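Particle-associated lyase (Acinetobacter bacteriophage AP22, PDB 4Y9V) probably cleaves the capsular polysaccharide of Acinetobacter baumannii by lyase chemistry, as the trimeric tailspike with which the phage attacks the capsule of its host. Local coordinates at residues 163-168 with 379-384; 334-339 with 358-363. All coordinates share one frame; numbering follows the deposited sequence.

Interaction 1 of 2, residues 163-168 with 379-384. Unlike the reference sequence in segment 379-384: Glu-380 (reference Lys). With 49S (2-acetamido-2-deoxy-beta-D-mannopyranuronic acid), chain B; 49T (2-acetamido-2-deoxy-alpha-D-fucopyranose), chain C; EDO (1,2-ethanediol), chain D; SO4 (sulfate ion), chain K.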
ATOM      1  N   SER A 163     -16.095  -8.081 -23.620  1.00  5.60           N
ATOM      2  CA  SER A 163     -17.106  -8.405 -22.630  1.00  5.59           C
ATOM      3  C   SER A 163     -18.476  -8.465 -23.260  1.00  5.68           C
ATOM      4  O   SER A 163     -18.795  -7.682 -24.147  1.00  5.93           O
ATOM      5  CB  SER A 163     -17.100  -7.336 -21.547  1.00  5.85           C
ATOM      6  OG  SER A 163     -18.295  -7.377 -20.765  1.00  6.36           O
ATOM      7  N   PRO A 164     -19.331  -9.377 -22.744  1.00  6.08           N
ATOM      8  CA  PRO A 164     -20.677  -9.527 -23.263  1.00  6.25           C
ATOM      9  C   PRO A 164     -21.646  -8.454 -22.807  1.00  5.71           C
ATOM     10  O   PRO A 164     -22.810  -8.435 -23.244  1.00  6.81           O
ATOM     11  CB  PRO A 164     -21.088 -10.919 -22.743  1.00  7.12           C
ATOM     12  CG  PRO A 164     -20.378 -10.977 -21.375  1.00  7.56           C
ATOM     13  CD  PRO A 164     -19.016 -10.387 -21.704  1.00  6.95           C
ATOM     14  N   TYR A 165     -21.235  -7.546 -21.910  1.00  5.62           N
ATOM     15  CA  TYR A 165     -22.186  -6.617 -21.333  1.00  5.76           C
ATOM     16  C   TYR A 165     -22.577  -5.458 -22.243  1.00  5.84           C
ATOM     17  O   TYR A 165     -23.696  -4.936 -22.118  1.00  6.75           O
ATOM     18  CB  TYR A 165     -21.681  -6.093 -19.954  1.00  6.24           C
ATOM     19  CG  TYR A 165     -21.928  -7.138 -18.877  1.00  5.95           C
ATOM     20  CD1 TYR A 165     -20.994  -8.128 -18.627  1.00  6.08           C
ATOM     21  CD2 TYR A 165     -23.127  -7.162 -18.195  1.00  6.61           C
ATOM     22  CE1 TYR A 165     -21.266  -9.117 -17.673  1.00  5.98           C
ATOM     23  CE2 TYR A 165     -23.395  -8.140 -17.255  1.00  6.99           C
ATOM     24  CZ  TYR A 165     -22.480  -9.123 -16.999  1.00  6.15           C
ATOM     25  OH  TYR A 165     -22.787 -10.097 -16.080  1.00  7.03           O
ATOM     26  N   ARG A 166     -21.654  -4.971 -23.092  1.00  5.34           N
ATOM     27  CA  ARG A 166     -21.960  -3.846 -23.980  1.00  5.55           C
ATOM     28  C   ARG A 166     -21.246  -4.101 -25.300  1.00  5.61           C
ATOM     29  O   ARG A 166     -20.125  -4.590 -25.324  1.00  5.49           O
ATOM     30  CB  ARG A 166     -21.504  -2.502 -23.389  1.00  5.66           C
ATOM     31  CG  ARG A 166     -22.099  -2.188 -22.036  1.00  5.85           C
ATOM     32  CD  ARG A 166     -21.836  -0.767 -21.580  1.00  5.68           C
ATOM     33  NE  ARG A 166     -22.190  -0.605 -20.176  1.00  6.00           N
ATOM     34  CZ  ARG A 166     -22.118   0.543 -19.537  1.00  5.93           C
ATOM     35  NH1 ARG A 166     -21.759   1.648 -20.183  1.00  6.43           N
ATOM     36  NH2 ARG A 166     -22.356   0.588 -18.226  1.00  7.15           N
ATOM     37  N   ASN A 167     -21.916  -3.759 -26.406  1.00  5.73           N
ATOM     38  CA  ASN A 167     -21.390  -4.113 -27.699  0.62  6.04           C
ATOM     39  C   ASN A 167     -20.004  -3.502 -27.972  1.00  5.64           C
ATOM     40  O   ASN A 167     -19.179  -4.115 -28.654  1.00  6.12           O
ATOM     41  CB  ASN A 167     -22.386  -3.742 -28.827  0.62  7.00           C
ATOM     42  CG  ASN A 167     -22.440  -2.284 -29.130  0.62  8.95           C
ATOM     43  OD1 ASN A 167     -22.643  -1.456 -28.275  0.62 10.44           O
ATOM     44  ND2 ASN A 167     -22.209  -2.019 -30.418  0.62 12.92           N
ATOM     45  N   TYR A 168     -19.779  -2.313 -27.429  1.00  5.22           N
ATOM     46  CA  TYR A 168     -18.536  -1.597 -27.656  1.00  5.42           C
ATOM     47  C   TYR A 168     -17.401  -2.010 -26.705  1.00  5.07           C
ATOM     48  O   TYR A 168     -16.303  -1.466 -26.813  1.00  5.54           O
ATOM     49  CB  TYR A 168     -18.774  -0.095 -27.604  1.00  5.96           C
ATOM     50  CG  TYR A 168     -19.362   0.475 -26.357  1.00  5.52           C
ATOM     51  CD1 TYR A 168     -18.536   1.000 -25.344  1.00  5.93           C
ATOM     52  CD2 TYR A 168     -20.739   0.572 -26.156  1.00  5.92           C
ATOM     53  CE1 TYR A 168     -19.062   1.568 -24.202  1.00  6.04           C
ATOM     54  CE2 TYR A 168     -21.279   1.164 -25.011  1.00  5.94           C
ATOM     55  CZ  TYR A 168     -20.438   1.673 -24.052  1.00  5.58           C
ATOM     56  OH  TYR A 168     -20.947   2.322 -22.939  1.00  5.86           O
ATOM     57  N   ALA A 379     -21.342  -5.538 -11.298  1.00  7.27           N
ATOM     58  CA  ALA A 379     -22.486  -5.576 -12.200  1.00  9.83           C
ATOM     59  C   ALA A 379     -22.137  -5.864 -13.641  1.00  6.37           C
ATOM     60  O   ALA A 379     -23.072  -6.166 -14.402  1.00  6.87           O
ATOM     61  CB  ALA A 379     -23.170  -4.215 -12.224  1.00 24.07           C
ATOM     62  N   GLU A 380     -20.862  -5.828 -14.041  1.00  5.60           N
ATOM     63  CA  GLU A 380     -20.467  -6.245 -15.393  1.00  5.24           C
ATOM     64  C   GLU A 380     -19.273  -7.211 -15.292  1.00  5.40           C
ATOM     65  O   GLU A 380     -18.225  -6.970 -15.899  1.00  5.79           O
ATOM     66  CB  GLU A 380     -20.160  -5.040 -16.293  1.00  5.34           C
ATOM     67  CG  GLU A 380     -21.376  -4.158 -16.543  1.00  5.86           C
ATOM     68  CD  GLU A 380     -21.155  -3.068 -17.597  1.00  5.63           C
ATOM     69  OE1 GLU A 380     -20.078  -2.451 -17.612  1.00  6.45           O
ATOM     70  OE2 GLU A 380     -22.073  -2.846 -18.418  1.00  7.41           O
ATOM     71  N   PRO A 381     -19.380  -8.301 -14.516  1.00  5.66           N
ATOM     72  CA  PRO A 381     -18.214  -9.142 -14.328  1.00  6.07           C
ATOM     73  C   PRO A 381     -17.835  -9.953 -15.560  1.00  5.66           C
ATOM     74  O   PRO A 381     -18.670 -10.591 -16.196  1.00  6.44           O
ATOM     75  CB  PRO A 381     -18.636 -10.110 -13.199  1.00  7.18           C
ATOM     76  CG  PRO A 381     -20.145 -10.146 -13.288  1.00  7.23           C
ATOM     77  CD  PRO A 381     -20.529  -8.739 -13.719  1.00  6.40           C
ATOM     78  N   ARG A 382     -16.541  -9.982 -15.836  1.00  6.34           N
ATOM     79  CA  ARG A 382     -15.940 -10.809 -16.885  1.00  6.02           C
ATOM     80  C   ARG A 382     -15.205 -12.002 -16.325  1.00  5.75           C
ATOM     81  O   ARG A 382     -15.259 -13.111 -16.896  1.00  6.48           O
ATOM     82  CB  ARG A 382     -15.025  -9.928 -17.739  1.00  6.34           C
ATOM     83  CG  ARG A 382     -14.349 -10.650 -18.879  1.00  6.69           C
ATOM     84  CD  ARG A 382     -13.530  -9.648 -19.691  1.00  7.24           C
ATOM     85  NE  ARG A 382     -12.804 -10.235 -20.793  1.00  7.39           N
ATOM     86  CZ  ARG A 382     -11.619 -10.701 -20.734  1.00 10.53           C
ATOM     87  NH1 ARG A 382     -10.970 -10.813 -19.560  1.00 17.12           N
ATOM     88  NH2 ARG A 382     -11.044 -11.161 -21.813  1.00 16.91           N
ATOM     89  N   GLY A 383     -14.492 -11.821 -15.215  1.00  6.74           N
ATOM     90  CA  GLY A 383     -13.760 -12.893 -14.597  1.00  8.55           C
ATOM     91  C   GLY A 383     -12.469 -12.366 -13.990  1.00  6.51           C
ATOM     92  O   GLY A 383     -12.065 -11.234 -14.252  1.00  7.94           O
ATOM     93  N   GLY A 384     -11.828 -13.194 -13.207  1.00  6.23           N
ATOM     94  CA  GLY A 384     -10.645 -12.815 -12.471  1.00  6.16           C
ATOM     95  C   GLY A 384     -10.971 -12.462 -11.031  1.00  5.54           C
ATOM     96  O   GLY A 384     -12.031 -12.811 -10.514  1.00  6.61           O
TER
HETATM   97  C8  49S B   1     -17.805   2.453 -20.820  1.00  6.02           C
HETATM   98  C7  49S B   1     -18.267   3.862 -20.513  1.00  5.48           C
HETATM   99  O7  49S B   1     -17.545   4.648 -19.863  1.00  5.81           O
HETATM  100  N2  49S B   1     -19.479   4.204 -20.977  1.00  5.46           N
HETATM  101  C2  49S B   1     -20.101   5.486 -20.717  1.00  5.40           C
HETATM  102  C3  49S B   1     -20.097   6.397 -21.948  1.00  5.63           C
HETATM  103  O3  49S B   1     -18.765   6.641 -22.399  1.00  6.07           O
HETATM  104  C1  49S B   1     -21.536   5.272 -20.277  1.00  5.48           C
HETATM  105  O1  49S B   1     -21.632   4.406 -19.184  1.00  5.80           O
HETATM  106  O5  49S B   1     -22.263   4.639 -21.331  1.00  5.65           O
HETATM  107  C5  49S B   1     -22.392   5.517 -22.463  1.00  5.87           C
HETATM  108  C6  49S B   1     -23.274   4.836 -23.489  1.00  6.62           C
HETATM  109  O6A 49S B   1     -23.083   3.618 -23.732  1.00  7.19           O
HETATM  110  O6B 49S B   1     -24.136   5.553 -24.055  1.00  8.09           O
HETATM  111  C4  49S B   1     -21.014   5.848 -23.037  1.00  5.64           C
HETATM  112  O4  49S B   1     -21.322   6.814 -24.049  1.00  6.29           O
HETATM  113  C1  49T C   2     -20.341   7.094 -25.028  1.00  6.73           C
HETATM  114  C2  49T C   2     -20.974   8.104 -25.991  1.00  8.07           C
HETATM  115  N2  49T C   2     -21.643   9.172 -25.232  1.00  8.50           N
HETATM  116  C7  49T C   2     -21.144  10.397 -25.180  1.00  9.79           C
HETATM  117  O7  49T C   2     -20.077  10.739 -25.653  1.00 12.54           O
HETATM  118  C8  49T C   2     -22.018  11.405 -24.428  1.00 12.22           C
HETATM  119  O5  49T C   2     -19.892   5.966 -25.692  1.00  6.57           O
HETATM  120  C5  49T C   2     -20.872   5.273 -26.478  1.00  7.00           C
HETATM  121  C6  49T C   2     -20.231   4.009 -27.017  1.00  7.67           C
HETATM  122  C4  49T C   2     -21.395   6.217 -27.557  1.00  8.22           C
HETATM  123  O4  49T C   2     -20.310   6.582 -28.404  1.00  9.22           O
HETATM  124  C3  49T C   2     -21.985   7.429 -26.891  1.00  8.28           C
HETATM  125  O3  49T C   2     -22.366   8.392 -27.911  1.00 10.13           O
HETATM  126  C1  EDO D 802     -10.956  -9.208 -16.445  1.00  8.47           C
HETATM  127  O1  EDO D 802     -11.819 -10.177 -16.874  1.00  9.63           O
HETATM  128  C2  EDO D 802      -9.596  -9.726 -16.108  1.00  8.61           C
HETATM  129  O2  EDO D 802      -8.904 -10.092 -17.287  1.00 11.29           O
HETATM  130  S   SO4 K 809     -22.506   4.043 -15.630  0.80  6.01           S
HETATM  131  O1  SO4 K 809     -22.241   3.121 -16.722  1.00  8.21           O
HETATM  132  O2  SO4 K 809     -22.072   3.435 -14.359  1.00  9.44           O
HETATM  133  O3  SO4 K 809     -23.962   4.266 -15.611  1.00  9.85           O
HETATM  134  O4  SO4 K 809     -21.829   5.355 -15.755  1.00  7.53           O
HETATM  135  O   HOH W   1     -17.201  -7.077 -18.407  1.00  7.05           O
HETATM  136  O   HOH W   2     -21.030 -12.088 -16.020  1.00  7.50           O
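A salt bridge and a CH-pi contact join Tyr-165 and Arg-166, in a loop of the Ig-like insert, to Glu-380 in a loop of the pectin lyase-like beta-helix, with Pro-381 packing alongside, at the surface beside the glycan pocket. The Tyr-165 ring lies flat over the backbone of Glu-380: CA of Glu-380 sits 3.6 Å from the centroid of the ring, only 5° off its normal. At the far end of the ring the Tyr-165 hydroxyl touches CD of Pro-381, accepts from Glu-410 N and is hydrogen-bonded to a water that donates to Pro-381 O. The Glu-380 side chain, extended beyond CG, runs past the ring in the opposite direction and ends at Arg-166, where OE2 offers its syn lone pair to NE at 2.9 Å (N-H...O angle 148°, the oxygen tilted 18° from the guanidinium plane). OE1 is taken by Tyr-169 OH and Gly-338 N, which fixes the carboxylate's rotation. With NE thus held, Arg-166 turns its other nitrogens to the pocket: NH1 reaches O1 of the N-acetylmannosaminuronic acid (2.9 Å) and Tyr-168 OH, and NH2 binds a sulfate oxygen. Tyr-168 donates its hydroxyl to the sugar carboxylate O6A and carries C6 of the N-acetylfucosamine over one ring face. Between Ser-163 and Glu-380, a water accepts from Ser-163 OG at 2.6 Å and donates to Glu-380 O at 2.7 Å.

Interaction 2 of 2, residues 334-339 with 358-363. With 49S (2-acetamido-2-deoxy-beta-D-mannopyranuronic acid), chain B.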
ATOM      1  N   ALA A 334     -16.223   6.601  -6.959  1.00  4.74           N
ATOM      2  CA  ALA A 334     -15.205   5.827  -7.681  1.00  4.64           C
ATOM      3  C   ALA A 334     -15.900   4.791  -8.559  1.00  4.81           C
ATOM      4  O   ALA A 334     -16.822   4.098  -8.129  1.00  5.97           O
ATOM      5  CB  ALA A 334     -14.294   5.109  -6.691  1.00  5.60           C
ATOM      6  N   ASP A 335     -15.422   4.670  -9.796  1.00  4.57           N
ATOM      7  CA  ASP A 335     -16.009   3.744 -10.731  1.00  4.52           C
ATOM      8  C   ASP A 335     -14.979   2.954 -11.504  1.00  4.78           C
ATOM      9  O   ASP A 335     -13.876   3.425 -11.832  1.00  5.11           O
ATOM     10  CB  ASP A 335     -16.908   4.515 -11.732  1.00  5.17           C
ATOM     11  CG  ASP A 335     -17.274   3.711 -12.989  1.00  5.21           C
ATOM     12  OD1 ASP A 335     -18.226   2.904 -12.884  1.00  6.07           O
ATOM     13  OD2 ASP A 335     -16.575   3.920 -14.023  1.00  5.71           O
ATOM     14  N   MET A 336     -15.403   1.744 -11.886  1.00  4.59           N
ATOM     15  CA  MET A 336     -14.774   0.945 -12.927  1.00  4.53           C
ATOM     16  C   MET A 336     -15.895   0.308 -13.746  1.00  4.60           C
ATOM     17  O   MET A 336     -16.676  -0.483 -13.202  1.00  5.09           O
ATOM     18  CB  MET A 336     -13.873  -0.172 -12.369  1.00  4.88           C
ATOM     19  CG  MET A 336     -12.846   0.293 -11.363  1.00  5.37           C
ATOM     20  SD  MET A 336     -11.882  -1.135 -10.818  1.00  6.38           S
ATOM     21  CE  MET A 336     -11.092  -0.478  -9.353  1.00  6.38           C
ATOM     22  N   HIS A 337     -15.969   0.626 -15.039  1.00  4.52           N
ATOM     23  CA  HIS A 337     -16.890  -0.019 -15.951  1.00  4.67           C
ATOM     24  C   HIS A 337     -16.414  -1.436 -16.311  1.00  4.44           C
ATOM     25  O   HIS A 337     -15.280  -1.843 -16.031  1.00  4.63           O
ATOM     26  CB  HIS A 337     -17.051   0.814 -17.238  1.00  5.06           C
ATOM     27  CG  HIS A 337     -17.917   2.010 -17.112  1.00  5.41           C
ATOM     28  ND1 HIS A 337     -17.732   3.090 -16.301  1.00  6.49           N
ATOM     29  CD2 HIS A 337     -19.037   2.287 -17.814  1.00  6.27           C
ATOM     30  CE1 HIS A 337     -18.700   3.972 -16.499  1.00  6.87           C
ATOM     31  NE2 HIS A 337     -19.486   3.510 -17.430  1.00  6.63           N
ATOM     32  N   GLY A 338     -17.269  -2.181 -17.013  1.00  4.91           N
ATOM     33  CA  GLY A 338     -16.981  -3.543 -17.422  1.00  5.13           C
ATOM     34  C   GLY A 338     -15.922  -3.736 -18.493  1.00  4.70           C
ATOM     35  O   GLY A 338     -15.615  -4.878 -18.815  1.00  5.49           O
ATOM     36  N   ASN A 339     -15.337  -2.664 -19.024  0.54  4.47           N
ATOM     37  CA  ASN A 339     -14.154  -2.780 -19.857  0.54  4.91           C
ATOM     38  C   ASN A 339     -12.866  -2.424 -19.116  0.54  4.82           C
ATOM     39  O   ASN A 339     -11.889  -2.104 -19.789  0.54  5.97           O
ATOM     40  CB  ASN A 339     -14.272  -1.927 -21.123  0.54  5.41           C
ATOM     41  CG  ASN A 339     -14.155  -0.444 -20.768  0.54  5.69           C
ATOM     42  OD1 ASN A 339     -14.580  -0.040 -19.698  0.54  6.21           O
ATOM     43  ND2 ASN A 339     -13.629   0.334 -21.702  0.54  8.30           N
ATOM     44  N   GLY A 358     -12.802  -7.319 -13.688  1.00  4.96           N
ATOM     45  CA  GLY A 358     -12.056  -8.269 -12.879  1.00  5.20           C
ATOM     46  C   GLY A 358     -10.576  -7.924 -12.855  1.00  4.75           C
ATOM     47  O   GLY A 358     -10.085  -7.046 -13.556  1.00  5.25           O
ATOM     48  N   ASP A 359      -9.859  -8.683 -12.002  1.00  4.79           N
ATOM     49  CA  ASP A 359      -8.484  -8.362 -11.658  1.00  4.76           C
ATOM     50  C   ASP A 359      -8.333  -6.917 -11.232  1.00  4.76           C
ATOM     51  O   ASP A 359      -7.411  -6.203 -11.617  1.00  5.35           O
ATOM     52  CB  ASP A 359      -7.509  -8.778 -12.760  1.00  5.65           C
ATOM     53  CG  ASP A 359      -7.428 -10.299 -12.904  1.00  6.77           C
ATOM     54  OD1 ASP A 359      -7.702 -11.039 -11.931  1.00  8.69           O
ATOM     55  OD2 ASP A 359      -7.009 -10.707 -13.992  1.00 10.99           O
ATOM     56  N   ASN A 360      -9.279  -6.479 -10.370  1.00  4.50           N
ATOM     57  CA  ASN A 360      -9.355  -5.119  -9.864  1.00  4.42           C
ATOM     58  C   ASN A 360      -9.323  -5.138  -8.341  1.00  4.30           C
ATOM     59  O   ASN A 360      -9.583  -6.171  -7.721  1.00  4.88           O
ATOM     60  CB  ASN A 360     -10.621  -4.421 -10.357  1.00  4.55           C
ATOM     61  CG  ASN A 360     -10.616  -4.187 -11.857  1.00  4.38           C
ATOM     62  OD1 ASN A 360      -9.571  -3.890 -12.451  1.00  4.55           O
ATOM     63  ND2 ASN A 360     -11.781  -4.321 -12.484  1.00  4.56           N
ATOM     64  N   GLU A 361      -9.050  -3.971  -7.752  1.00  4.42           N
ATOM     65  CA  GLU A 361      -8.920  -3.881  -6.292  1.00  4.39           C
ATOM     66  C   GLU A 361      -9.383  -2.536  -5.771  1.00  4.44           C
ATOM     67  O   GLU A 361      -9.116  -1.493  -6.373  1.00  4.89           O
ATOM     68  CB  GLU A 361      -7.446  -4.112  -5.899  1.00  4.84           C
ATOM     69  CG  GLU A 361      -7.153  -4.080  -4.402  1.00  5.38           C
ATOM     70  CD  GLU A 361      -5.768  -4.606  -4.035  1.00  6.04           C
ATOM     71  OE1 GLU A 361      -4.853  -4.494  -4.884  1.00  8.03           O
ATOM     72  OE2 GLU A 361      -5.607  -5.087  -2.900  1.00  7.41           O
ATOM     73  N   TYR A 362     -10.050  -2.577  -4.621  1.00  4.16           N
ATOM     74  CA  TYR A 362     -10.152  -1.432  -3.707  1.00  4.15           C
ATOM     75  C   TYR A 362      -9.385  -1.829  -2.446  1.00  4.04           C
ATOM     76  O   TYR A 362      -9.711  -2.873  -1.848  1.00  4.44           O
ATOM     77  CB  TYR A 362     -11.589  -1.052  -3.319  1.00  4.67           C
ATOM     78  CG  TYR A 362     -12.393  -0.442  -4.452  1.00  4.39           C
ATOM     79  CD1 TYR A 362     -12.995  -1.224  -5.426  1.00  4.94           C
ATOM     80  CD2 TYR A 362     -12.527   0.929  -4.548  1.00  4.63           C
ATOM     81  CE1 TYR A 362     -13.718  -0.654  -6.454  1.00  4.83           C
ATOM     82  CE2 TYR A 362     -13.259   1.514  -5.575  1.00  4.99           C
ATOM     83  CZ  TYR A 362     -13.845   0.714  -6.553  1.00  4.68           C
ATOM     84  OH  TYR A 362     -14.540   1.344  -7.537  1.00  5.74           O
ATOM     85  N   SER A 363      -8.389  -1.047  -2.063  1.00  4.40           N
ATOM     86  CA  SER A 363      -7.582  -1.350  -0.880  1.00  4.48           C
ATOM     87  C   SER A 363      -7.459  -0.108  -0.013  1.00  4.27           C
ATOM     88  O   SER A 363      -7.302   1.001  -0.512  1.00  4.60           O
ATOM     89  CB  SER A 363      -6.198  -1.865  -1.271  1.00  5.15           C
ATOM     90  OG  SER A 363      -5.533  -0.985  -2.163  1.00  5.90           O
TER
HETATM   91  C8  49S B   1     -17.805   2.453 -20.820  1.00  6.02           C
HETATM   92  C7  49S B   1     -18.267   3.862 -20.513  1.00  5.48           C
HETATM   93  O7  49S B   1     -17.545   4.648 -19.863  1.00  5.81           O
HETATM   94  N2  49S B   1     -19.479   4.204 -20.977  1.00  5.46           N
HETATM   95  C2  49S B   1     -20.101   5.486 -20.717  1.00  5.40           C
HETATM   96  C3  49S B   1     -20.097   6.397 -21.948  1.00  5.63           C
HETATM   97  O3  49S B   1     -18.765   6.641 -22.399  1.00  6.07           O
HETATM   98  C1  49S B   1     -21.536   5.272 -20.277  1.00  5.48           C
HETATM   99  O1  49S B   1     -21.632   4.406 -19.184  1.00  5.80           O
HETATM  100  O5  49S B   1     -22.263   4.639 -21.331  1.00  5.65           O
HETATM  101  C5  49S B   1     -22.392   5.517 -22.463  1.00  5.87           C
HETATM  102  C6  49S B   1     -23.274   4.836 -23.489  1.00  6.62           C
HETATM  103  O6A 49S B   1     -23.083   3.618 -23.732  1.00  7.19           O
HETATM  104  O6B 49S B   1     -24.136   5.553 -24.055  1.00  8.09           O
HETATM  105  C4  49S B   1     -21.014   5.848 -23.037  1.00  5.64           C
HETATM  106  O4  49S B   1     -21.322   6.814 -24.049  1.00  6.29           O
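Van der Waals packing sets Met-336 and Ala-334 against Asn-360 and Tyr-362. The methionine chain is extended beyond CG (chi2 -180°), which carries its sulfur alongside the Asn-360 side chain, with Met-336 SD 3.5 Å from Asn-360 CG. The methyl goes further, meeting Glu-361 O and the tyrosine ring, with Met-336 CE 3.9 Å from Tyr-362 CE1. Ala-334 approaches that ring in its plane, Ala-334 CB 3.9 Å from Tyr-362 CE2. These side chains pack in the interior of the parallel beta-helix, between the loop 334-339 and strand 360-363, and the Tyr-345 side chain of strand 343-346 adds to the packing around Ala-334 and Met-336. Polar groups in this interior find their partners beyond the two segments: Tyr-362 OH bonds to Thr-354 O, and Asn-360 OD1 to Thr-343 N. His-337 meets the glycan with Asp-335 behind it. Asp-335 OD2 accepts from His-337 ND1 at 2.7 Å, nearly in the plane of the imidazole, and so orients the ring, while OD1 is held by Thr-354 OG1. At another edge position of the imidazole, His-337 NE2 shares a 2.9 Å hydrogen bond with O1 of the N-acetylmannosaminuronic acid, whose acetamido C7 and O7 lie over one ring face.

In the fold
Interaction 1 lies at the surface, where the Ig-like insert meets the beta-helix, and interaction 2 is buried within the beta-helix itself, with centres 12 Å apart. Their chemistry follows: the first depends on a salt bridge, ordered waters and a ring laid over backbone, whereas the second has no hydrogen bond between its segments and relies mostly on van der Waals packing. The Glu-380 carboxylate links the two contacts, tying the loop 379-384 to the loop 334-339. Interactions 1 and 2 both reach the same N-acetylmannosaminuronic acid, one from the insert and the other from the beta-helix, so the pocket draws on both parts of the chain.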